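Local atomic coordinates of predicted flavin-nucleotide-binding protein from COG3576 family structurally related to pyridoxine 5'-phosphate oxidase (Lactobacillus delbrueckii subsp. bulgaricus, PDB entry 2HTD), a protein that probably binds a flavin nucleotide and belongs to the pyridoxamine 5'-phosphate oxidase family, its own reaction being unestablished. Residues Q32-L35 with F36-N39. Residues are numbered along the deposited sequence; the frame is centred on the assembly and turned at random.
Sequences QVNL and FKNN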
# COMPACT_ATOMS: atom_id res chain seq x y z
N GLN B 32 -3.75 -9.97 -15.04
CA GLN B 32 -3.92 -9.14 -13.82
C GLN B 32 -4.85 -9.79 -12.78
O GLN B 32 -4.63 -9.71 -11.57
CB GLN B 32 -4.46 -7.76 -14.21
CG GLN B 32 -3.39 -6.95 -14.94
CD GLN B 32 -3.91 -5.78 -15.68
OE1 GLN B 32 -5.12 -5.64 -15.90
NE2 GLN B 32 -2.99 -4.93 -16.14
N VAL B 33 -5.90 -10.44 -13.29
CA VAL B 33 -6.74 -11.26 -12.43
C VAL B 33 -5.90 -12.29 -11.70
O VAL B 33 -6.02 -12.49 -10.48
CB VAL B 33 -7.83 -11.97 -13.27
CG1 VAL B 33 -8.46 -13.09 -12.42
CG2 VAL B 33 -8.90 -10.99 -13.77
N ASN B 34 -5.02 -12.97 -12.41
CA ASN B 34 -4.17 -13.96 -11.73
C ASN B 34 -3.17 -13.37 -10.78
O ASN B 34 -2.87 -13.97 -9.75
CB ASN B 34 -3.50 -14.84 -12.77
CG ASN B 34 -4.47 -15.80 -13.39
OD1 ASN B 34 -5.43 -16.22 -12.73
ND2 ASN B 34 -4.23 -16.19 -14.64
N LEU B 35 -2.69 -12.16 -11.04
CA LEU B 35 -1.90 -11.48 -10.00
C LEU B 35 -2.65 -11.31 -8.67
O LEU B 35 -2.09 -11.59 -7.61
CB LEU B 35 -1.41 -10.10 -10.46
CG LEU B 35 -0.16 -10.09 -11.34
CD1 LEU B 35 0.04 -8.73 -12.02
CD2 LEU B 35 1.08 -10.42 -10.51
N PHE B 36 -3.90 -10.84 -8.76
CA PHE B 36 -4.75 -10.67 -7.60
C PHE B 36 -5.08 -11.98 -6.93
O PHE B 36 -5.09 -12.03 -5.70
CB PHE B 36 -6.05 -9.89 -7.90
CG PHE B 36 -5.87 -8.41 -7.92
CD1 PHE B 36 -5.67 -7.69 -6.75
CD2 PHE B 36 -5.84 -7.74 -9.13
CE1 PHE B 36 -5.48 -6.32 -6.80
CE2 PHE B 36 -5.64 -6.38 -9.17
CZ PHE B 36 -5.47 -5.67 -8.00
N LYS B 37 -5.29 -13.01 -7.71
CA LYS B 37 -5.61 -14.32 -7.14
C LYS B 37 -4.44 -14.98 -6.40
O LYS B 37 -4.67 -15.66 -5.40
CB LYS B 37 -6.10 -15.27 -8.23
CG LYS B 37 -7.48 -14.97 -8.67
CD LYS B 37 -7.96 -16.05 -9.67
CE LYS B 37 -9.36 -15.77 -10.16
NZ LYS B 37 -9.77 -16.71 -11.25
N ASN B 38 -3.23 -14.80 -6.92
CA ASN B 38 -2.07 -15.63 -6.58
C ASN B 38 -1.10 -14.99 -5.61
O ASN B 38 -0.15 -15.63 -5.13
CB ASN B 38 -1.27 -15.99 -7.84
CG ASN B 38 -2.04 -16.90 -8.82
OD1 ASN B 38 -3.10 -17.44 -8.50
ND2 ASN B 38 -1.51 -17.03 -10.02
N ASN B 39 -1.28 -13.70 -5.33
CA ASN B 39 -0.35 -12.99 -4.46
C ASN B 39 -1.07 -12.31 -3.32
O ASN B 39 -2.27 -12.05 -3.37
CB ASN B 39 0.43 -11.95 -5.28
CG ASN B 39 1.29 -12.57 -6.31
OD1 ASN B 39 2.39 -13.06 -6.00
ND2 ASN B 39 0.79 -12.63 -7.57
O HOH W 1 -4.75 -18.29 -10.73
O HOH W 2 -8.11 -16.63 -13.47
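Gln32 O accepts the backbone N of Phe36 at 3.1 Å, and Phe36 CD2 sits 3.4 Å from that same Gln32 O. The Gln32 amide turns away instead, its OE1 taking the N-H of Thr29, just before the helix. Val33 O takes Lys37 N at 2.9 Å, the next rung of the helix. The two side chains then run alongside each other, pointing the same way: Val33 CG1, anti to its own backbone N (chi1 165°), meets Lys37 CE at 3.6 Å, and the fully extended lysine carries NZ on past the valine. Asn34 works through water. Its OD1 accepts one water shared with Lys37 NZ and a second shared with Asn38 OD1, so a single carboxamide oxygen links both polar neighbours on the outer side of the helix; its backbone O receives Asn38 N at 3.0 Å. Leu35 O is a carbonyl of the last turn, where Asn39 leaves helical geometry. Asn39 ND2 reaches it at 3.1 Å, on a lone pair and nearly within the asparagine's own amide plane, while Asn38 N and Asn39 N add only weak bonds. Leu35 CD2 comes within 3.7 Å of Asn39 ND2, the two side chains crossing at a slant. With an alanine in place of Asn39, Leu35 O would probably keep just those weak backbone donors, and the end of the helix would be less firmly tied. Leu35 and Phe36 also face strands 88-94 and 99-110. This is the C-terminal end of an amphipathic alpha-helix, closed by an asparagine side chain and packed against the antiparallel sheet of a pyridoxamine 5'-phosphate oxidase-like fold.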